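Local coordinates for glycoprotein (Chandipura virus, PDB 5MDM) that probably attaches the virus to host-cell receptors and, after uptake, drives acid-triggered fusion of the viral and endosomal membranes as a class III fusion glycoprotein, at residues 6-17 with 325-336. Residues are numbered along the deposited sequence; the frame is centred on the assembly and turned at random.
Sequences FPENTKLDWKPV and TLSFAHTRYVRM
Two short strands near the N-terminus, joined by a loop, pair antiparallel with one edge of the long strand 325-338, in a sheet that strand 316-322 extends on the long strand's other edge. At one end Phe-6 and Val-334 form a hydrogen-bonded pair, N to O 2.9 Å both ways, and Glu-8 N to Arg-332 O, 3.2 Å, continues it; at the other Lys-15 pairs likewise with Phe-328, and Val-17 N reaches Leu-326 O at 2.8 Å. Between the two pairings the loop swings away from strand 325-338, and side chains make the contact. Ala-329 CB sits over one face of the Trp-14 indole, 3.7 Å from the six-membered ring centroid, a CH-pi contact, and also meets Leu-12 CB; Phe-365 packs edge-to-face on the same indole. Leu-12 spreads both methyls over Thr-331, CD1 lying 3.7 Å from its CB. Met-336 SD approaches the Phe-6 ring obliquely, 5.1 Å from the centroid. With CG between backbone N and carbonyl carbon (chi1 50°), Glu-8 runs out extended across Arg-332, and OE2 lies over a guanidinium face, 3.5 Å from NH2, the two planes 77° apart. Val-17 CG2 wedges between Leu-326 CG and Phe-328 CB, beside Trp-291 of helix 270-295. The Glu-8–Arg-332 salt bridge, with no N-H aimed at the oxygen, thus rests on charge alone.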
ATOM      1  N   PHE A   6     -25.139   8.472 -11.668  1.00 75.81           N
ATOM      2  CA  PHE A   6     -26.547   8.408 -11.313  1.00 77.90           C
ATOM      3  C   PHE A   6     -27.383   9.121 -12.371  1.00 83.43           C
ATOM      4  O   PHE A   6     -26.915  10.079 -12.977  1.00 94.29           O
ATOM      5  CB  PHE A   6     -26.736   9.067  -9.948  1.00 82.61           C
ATOM      6  CG  PHE A   6     -28.028   8.725  -9.281  1.00 86.24           C
ATOM      7  CD1 PHE A   6     -29.092   9.609  -9.302  1.00 93.16           C
ATOM      8  CD2 PHE A   6     -28.181   7.513  -8.631  1.00 82.72           C
ATOM      9  CE1 PHE A   6     -30.284   9.290  -8.687  1.00104.40           C
ATOM     10  CE2 PHE A   6     -29.366   7.186  -8.017  1.00 92.74           C
ATOM     11  CZ  PHE A   6     -30.422   8.075  -8.044  1.00106.66           C
ATOM     12  N   PRO A   7     -28.617   8.652 -12.610  1.00 81.28           N
ATOM     13  CA  PRO A   7     -29.478   9.368 -13.559  1.00 92.37           C
ATOM     14  C   PRO A   7     -29.656  10.834 -13.157  1.00 97.87           C
ATOM     15  O   PRO A   7     -29.873  11.129 -11.980  1.00 91.97           O
ATOM     16  CB  PRO A   7     -30.811   8.607 -13.477  1.00 88.08           C
ATOM     17  CG  PRO A   7     -30.729   7.796 -12.221  1.00 83.22           C
ATOM     18  CD  PRO A   7     -29.279   7.456 -12.069  1.00 80.96           C
ATOM     19  N   GLU A   8     -29.542  11.739 -14.124  1.00103.93           N
ATOM     20  CA  GLU A   8     -29.563  13.171 -13.840  1.00103.99           C
ATOM     21  C   GLU A   8     -30.901  13.652 -13.279  1.00109.89           C
ATOM     22  O   GLU A   8     -30.939  14.351 -12.268  1.00104.14           O
ATOM     23  CB  GLU A   8     -29.173  13.978 -15.082  1.00102.23           C
ATOM     24  CG  GLU A   8     -29.921  13.597 -16.342  1.00111.32           C
ATOM     25  CD  GLU A   8     -29.408  14.328 -17.565  1.00123.11           C
ATOM     26  OE1 GLU A   8     -28.412  15.079 -17.448  1.00117.24           O
ATOM     27  OE2 GLU A   8     -30.006  14.151 -18.647  1.00134.73           O
ATOM     28  N   ASN A   9     -31.995  13.264 -13.926  1.00116.14           N
ATOM     29  CA  ASN A   9     -33.324  13.672 -13.483  1.00113.26           C
ATOM     30  C   ASN A   9     -33.775  12.909 -12.240  1.00102.45           C
ATOM     31  O   ASN A   9     -33.388  11.760 -12.029  1.00 95.11           O
ATOM     32  CB  ASN A   9     -34.348  13.512 -14.611  1.00117.86           C
ATOM     33  CG  ASN A   9     -33.840  14.048 -15.938  1.00123.18           C
ATOM     34  OD1 ASN A   9     -33.352  13.289 -16.779  1.00139.62           O
ATOM     35  ND2 ASN A   9     -33.941  15.360 -16.129  1.00106.40           N
ATOM     36  N   THR A  10     -34.593  13.562 -11.423  1.00105.92           N
ATOM     37  CA  THR A  10     -35.080  12.975 -10.182  1.00103.36           C
ATOM     38  C   THR A  10     -36.268  12.065 -10.457  1.00109.62           C
ATOM     39  O   THR A  10     -36.705  11.313  -9.587  1.00112.87           O
ATOM     40  CB  THR A  10     -35.502  14.067  -9.185  1.00115.29           C
ATOM     41  OG1 THR A  10     -36.670  14.740  -9.672  1.00122.99           O
ATOM     42  CG2 THR A  10     -34.387  15.079  -9.009  1.00119.96           C
ATOM     43  N   LYS A  11     -36.793  12.156 -11.677  1.00113.26           N
ATOM     44  CA  LYS A  11     -37.889  11.307 -12.125  1.00117.92           C
ATOM     45  C   LYS A  11     -37.594  10.814 -13.535  1.00116.87           C
ATOM     46  O   LYS A  11     -37.042  11.550 -14.357  1.00118.87           O
ATOM     47  CB  LYS A  11     -39.220  12.071 -12.112  1.00126.05           C
ATOM     48  CG  LYS A  11     -39.680  12.533 -10.734  1.00123.62           C
ATOM     49  CD  LYS A  11     -40.985  13.309 -10.818  1.00128.14           C
ATOM     50  CE  LYS A  11     -42.116  12.443 -11.364  1.00142.98           C
ATOM     51  NZ  LYS A  11     -43.436  13.148 -11.377  1.00148.74           N
ATOM     52  N   LEU A  12     -37.958   9.567 -13.811  1.00112.19           N
ATOM     53  CA  LEU A  12     -37.782   8.999 -15.139  1.00118.46           C
ATOM     54  C   LEU A  12     -39.076   8.357 -15.626  1.00126.92           C
ATOM     55  O   LEU A  12     -39.914   7.942 -14.826  1.00118.42           O
ATOM     56  CB  LEU A  12     -36.651   7.967 -15.140  1.00117.59           C
ATOM     57  CG  LEU A  12     -35.240   8.486 -14.860  1.00114.20           C
ATOM     58  CD1 LEU A  12     -34.252   7.333 -14.821  1.00109.31           C
ATOM     59  CD2 LEU A  12     -34.829   9.517 -15.901  1.00115.49           C
ATOM     60  N   ASP A  13     -39.237   8.282 -16.943  1.00139.70           N
ATOM     61  CA  ASP A  13     -40.379   7.597 -17.529  1.00143.00           C
ATOM     62  C   ASP A  13     -40.092   6.098 -17.607  1.00140.12           C
ATOM     63  O   ASP A  13     -39.316   5.647 -18.456  1.00138.57           O
ATOM     64  CB  ASP A  13     -40.688   8.158 -18.917  1.00151.05           C
ATOM     65  CG  ASP A  13     -41.961   7.585 -19.505  1.00170.02           C
ATOM     66  OD1 ASP A  13     -42.909   7.322 -18.734  1.00175.68           O
ATOM     67  OD2 ASP A  13     -42.015   7.395 -20.739  1.00178.36           O
ATOM     68  N   TRP A  14     -40.714   5.336 -16.711  1.00135.03           N
ATOM     69  CA  TRP A  14     -40.479   3.896 -16.627  1.00125.70           C
ATOM     70  C   TRP A  14     -41.404   3.087 -17.535  1.00127.77           C
ATOM     71  O   TRP A  14     -42.569   3.439 -17.733  1.00133.15           O
ATOM     72  CB  TRP A  14     -40.612   3.407 -15.181  1.00118.69           C
ATOM     73  CG  TRP A  14     -39.618   4.020 -14.237  1.00124.50           C
ATOM     74  CD1 TRP A  14     -39.806   5.120 -13.456  1.00123.24           C
ATOM     75  CD2 TRP A  14     -38.279   3.566 -13.977  1.00129.70           C
ATOM     76  NE1 TRP A  14     -38.671   5.381 -12.725  1.00123.31           N
ATOM     77  CE2 TRP A  14     -37.720   4.443 -13.027  1.00125.50           C
ATOM     78  CE3 TRP A  14     -37.501   2.505 -14.456  1.00120.06           C
ATOM     79  CZ2 TRP A  14     -36.419   4.293 -12.547  1.00119.19           C
ATOM     80  CZ3 TRP A  14     -36.210   2.359 -13.981  1.00108.14           C
ATOM     81  CH2 TRP A  14     -35.684   3.246 -13.034  1.00110.31           C
ATOM     82  N   LYS A  15     -40.866   2.006 -18.086  1.00126.33           N
ATOM     83  CA  LYS A  15     -41.629   1.066 -18.897  1.00132.88           C
ATOM     84  C   LYS A  15     -41.189  -0.340 -18.515  1.00135.78           C
ATOM     85  O   LYS A  15     -40.030  -0.551 -18.158  1.00141.53           O
ATOM     86  CB  LYS A  15     -41.379   1.308 -20.388  1.00136.53           C
ATOM     87  CG  LYS A  15     -41.842   2.666 -20.898  1.00142.88           C
ATOM     88  CD  LYS A  15     -40.949   3.167 -22.027  1.00144.34           C
ATOM     89  CE  LYS A  15     -40.841   2.150 -23.155  1.00147.70           C
ATOM     90  NZ  LYS A  15     -39.882   2.590 -24.207  1.00149.91           N
ATOM     91  N   PRO A  16     -42.113  -1.308 -18.571  1.00127.71           N
ATOM     92  CA  PRO A  16     -41.783  -2.689 -18.203  1.00127.13           C
ATOM     93  C   PRO A  16     -40.779  -3.329 -19.160  1.00125.91           C
ATOM     94  O   PRO A  16     -40.907  -3.190 -20.377  1.00127.20           O
ATOM     95  CB  PRO A  16     -43.132  -3.408 -18.297  1.00122.66           C
ATOM     96  CG  PRO A  16     -44.146  -2.328 -18.154  1.00128.89           C
ATOM     97  CD  PRO A  16     -43.549  -1.138 -18.833  1.00126.18           C
ATOM     98  N   VAL A  17     -39.786  -4.015 -18.602  1.00118.73           N
ATOM     99  CA  VAL A  17     -38.812  -4.747 -19.402  1.00114.08           C
ATOM    100  C   VAL A  17     -39.480  -5.953 -20.048  1.00118.93           C
ATOM    101  O   VAL A  17     -40.117  -6.754 -19.365  1.00122.63           O
ATOM    102  CB  VAL A  17     -37.628  -5.230 -18.542  1.00105.54           C
ATOM    103  CG1 VAL A  17     -36.700  -6.108 -19.362  1.00 99.12           C
ATOM    104  CG2 VAL A  17     -36.872  -4.043 -17.966  1.00104.75           C
ATOM    105  N   THR A 325     -42.581  -5.830 -10.742  1.00142.07           N
ATOM    106  CA  THR A 325     -42.255  -5.915 -12.163  1.00137.74           C
ATOM    107  C   THR A 325     -40.943  -5.207 -12.512  1.00142.16           C
ATOM    108  O   THR A 325     -40.719  -4.059 -12.121  1.00145.83           O
ATOM    109  CB  THR A 325     -43.395  -5.341 -13.028  1.00130.28           C
ATOM    110  OG1 THR A 325     -44.546  -6.185 -12.915  1.00134.26           O
ATOM    111  CG2 THR A 325     -42.976  -5.242 -14.491  1.00117.98           C
ATOM    112  N   LEU A 326     -40.076  -5.903 -13.244  1.00136.65           N
ATOM    113  CA  LEU A 326     -38.826  -5.314 -13.707  1.00126.24           C
ATOM    114  C   LEU A 326     -39.100  -4.228 -14.736  1.00126.38           C
ATOM    115  O   LEU A 326     -39.677  -4.487 -15.794  1.00127.54           O
ATOM    116  CB  LEU A 326     -37.913  -6.376 -14.318  1.00119.48           C
ATOM    117  CG  LEU A 326     -36.514  -5.898 -14.717  1.00110.21           C
ATOM    118  CD1 LEU A 326     -35.646  -5.661 -13.486  1.00101.86           C
ATOM    119  CD2 LEU A 326     -35.847  -6.881 -15.669  1.00 89.62           C
ATOM    120  N   SER A 327     -38.681  -3.009 -14.417  1.00120.26           N
ATOM    121  CA  SER A 327     -38.888  -1.880 -15.306  1.00116.96           C
ATOM    122  C   SER A 327     -37.567  -1.195 -15.629  1.00115.17           C
ATOM    123  O   SER A 327     -36.658  -1.138 -14.798  1.00105.86           O
ATOM    124  CB  SER A 327     -39.858  -0.881 -14.677  1.00116.76           C
ATOM    125  OG  SER A 327     -41.074  -1.515 -14.323  1.00129.92           O
ATOM    126  N   PHE A 328     -37.468  -0.679 -16.847  1.00115.78           N
ATOM    127  CA  PHE A 328     -36.300   0.077 -17.258  1.00107.88           C
ATOM    128  C   PHE A 328     -36.703   1.514 -17.560  1.00110.89           C
ATOM    129  O   PHE A 328     -37.889   1.833 -17.644  1.00107.90           O
ATOM    130  CB  PHE A 328     -35.669  -0.555 -18.495  1.00103.96           C
ATOM    131  CG  PHE A 328     -36.382  -0.219 -19.771  1.00109.86           C
ATOM    132  CD1 PHE A 328     -35.826   0.672 -20.675  1.00113.48           C
ATOM    133  CD2 PHE A 328     -37.611  -0.784 -20.061  1.00110.73           C
ATOM    134  CE1 PHE A 328     -36.480   0.989 -21.848  1.00118.59           C
ATOM    135  CE2 PHE A 328     -38.269  -0.472 -21.229  1.00118.87           C
ATOM    136  CZ  PHE A 328     -37.703   0.417 -22.126  1.00122.27           C
ATOM    137  N   ALA A 329     -35.713   2.384 -17.719  1.00113.86           N
ATOM    138  CA  ALA A 329     -35.974   3.751 -18.148  1.00114.55           C
ATOM    139  C   ALA A 329     -34.746   4.337 -18.830  1.00115.16           C
ATOM    140  O   ALA A 329     -33.626   4.173 -18.348  1.00121.61           O
ATOM    141  CB  ALA A 329     -36.386   4.610 -16.970  1.00 93.92           C
ATOM    142  N   HIS A 330     -34.955   5.007 -19.960  1.00109.67           N
ATOM    143  CA  HIS A 330     -33.878   5.748 -20.602  1.00106.39           C
ATOM    144  C   HIS A 330     -33.456   6.890 -19.691  1.00106.53           C
ATOM    145  O   HIS A 330     -34.288   7.484 -19.006  1.00114.50           O
ATOM    146  CB  HIS A 330     -34.316   6.294 -21.963  1.00113.93           C
ATOM    147  CG  HIS A 330     -34.172   5.314 -23.083  1.00127.84           C
ATOM    148  ND1 HIS A 330     -35.133   4.371 -23.377  1.00137.22           N
ATOM    149  CD2 HIS A 330     -33.174   5.126 -23.978  1.00134.65           C
ATOM    150  CE1 HIS A 330     -34.734   3.646 -24.407  1.00143.57           C
ATOM    151  NE2 HIS A 330     -33.548   4.083 -24.791  1.00142.59           N
ATOM    152  N   THR A 331     -32.163   7.185 -19.673  1.00106.10           N
ATOM    153  CA  THR A 331     -31.659   8.292 -18.872  1.00103.42           C
ATOM    154  C   THR A 331     -30.239   8.626 -19.287  1.00105.62           C
ATOM    155  O   THR A 331     -29.628   7.902 -20.066  1.00107.93           O
ATOM    156  CB  THR A 331     -31.660   7.957 -17.370  1.00 95.91           C
ATOM    157  OG1 THR A 331     -31.350   9.135 -16.619  1.00 99.70           O
ATOM    158  CG2 THR A 331     -30.636   6.879 -17.061  1.00 91.65           C
ATOM    159  N   ARG A 332     -29.721   9.736 -18.780  1.00104.09           N
ATOM    160  CA  ARG A 332     -28.313  10.046 -18.955  1.00107.39           C
ATOM    161  C   ARG A 332     -27.662  10.075 -17.587  1.00 99.32           C
ATOM    162  O   ARG A 332     -27.957  10.938 -16.766  1.00 98.15           O
ATOM    163  CB  ARG A 332     -28.114  11.378 -19.691  1.00117.70           C
ATOM    164  CG  ARG A 332     -26.656  11.831 -19.794  1.00116.61           C
ATOM    165  CD  ARG A 332     -26.385  12.668 -21.051  1.00115.85           C
ATOM    166  NE  ARG A 332     -27.222  13.860 -21.131  1.00118.03           N
ATOM    167  CZ  ARG A 332     -28.298  13.969 -21.908  1.00134.78           C
ATOM    168  NH1 ARG A 332     -28.672  12.955 -22.679  1.00138.13           N
ATOM    169  NH2 ARG A 332     -29.004  15.094 -21.917  1.00141.25           N
ATOM    170  N   TYR A 333     -26.798   9.103 -17.333  1.00 95.37           N
ATOM    171  CA  TYR A 333     -26.058   9.072 -16.086  1.00 89.26           C
ATOM    172  C   TYR A 333     -25.075  10.233 -16.053  1.00 88.77           C
ATOM    173  O   TYR A 333     -24.469  10.583 -17.068  1.00 92.37           O
ATOM    174  CB  TYR A 333     -25.302   7.753 -15.943  1.00 81.46           C
ATOM    175  CG  TYR A 333     -26.172   6.552 -15.662  1.00 76.28           C
ATOM    176  CD1 TYR A 333     -26.325   6.071 -14.372  1.00 75.79           C
ATOM    177  CD2 TYR A 333     -26.828   5.889 -16.688  1.00 78.34           C
ATOM    178  CE1 TYR A 333     -27.110   4.965 -14.110  1.00 69.92           C
ATOM    179  CE2 TYR A 333     -27.616   4.781 -16.435  1.00 75.57           C
ATOM    180  CZ  TYR A 333     -27.752   4.325 -15.144  1.00 73.91           C
ATOM    181  OH  TYR A 333     -28.535   3.225 -14.885  1.00 77.41           O
ATOM    182  N   VAL A 334     -24.934  10.840 -14.885  1.00 79.87           N
ATOM    183  CA  VAL A 334     -23.952  11.889 -14.680  1.00 84.34           C
ATOM    184  C   VAL A 334     -23.224  11.630 -13.371  1.00 86.77           C
ATOM    185  O   VAL A 334     -23.710  10.882 -12.517  1.00 81.37           O
ATOM    186  CB  VAL A 334     -24.602  13.269 -14.626  1.00 79.82           C
ATOM    187  CG1 VAL A 334     -25.331  13.561 -15.928  1.00 78.98           C
ATOM    188  CG2 VAL A 334     -25.552  13.345 -13.449  1.00 87.54           C
ATOM    189  N   ARG A 335     -22.053  12.236 -13.222  1.00 83.80           N
ATOM    190  CA  ARG A 335     -21.263  12.052 -12.017  1.00 78.44           C
ATOM    191  C   ARG A 335     -21.774  12.961 -10.911  1.00 83.69           C
ATOM    192  O   ARG A 335     -21.952  14.164 -11.106  1.00 81.52           O
ATOM    193  CB  ARG A 335     -19.785  12.324 -12.297  1.00 83.25           C
ATOM    194  CG  ARG A 335     -18.893  12.316 -11.072  1.00 66.07           C
ATOM    195  CD  ARG A 335     -17.429  12.341 -11.478  1.00 85.99           C
ATOM    196  NE  ARG A 335     -17.067  11.154 -12.252  1.00 91.20           N
ATOM    197  CZ  ARG A 335     -16.336  11.176 -13.361  1.00 81.95           C
ATOM    198  NH1 ARG A 335     -15.883  12.326 -13.835  1.00 70.60           N
ATOM    199  NH2 ARG A 335     -16.057  10.046 -13.996  1.00 83.59           N
ATOM    200  N   MET A 336     -22.029  12.370  -9.751  1.00 89.03           N
ATOM    201  CA  MET A 336     -22.454  13.126  -8.583  1.00 88.63           C
ATOM    202  C   MET A 336     -21.593  12.746  -7.392  1.00 94.26           C
ATOM    203  O   MET A 336     -21.067  11.637  -7.327  1.00 95.88           O
ATOM    204  CB  MET A 336     -23.913  12.826  -8.251  1.00 80.35           C
ATOM    205  CG  MET A 336     -24.879  13.143  -9.355  1.00 85.33           C
ATOM    206  SD  MET A 336     -26.560  12.758  -8.860  1.00100.61           S
ATOM    207  CE  MET A 336     -27.475  13.295 -10.306  1.00 91.38           C
TER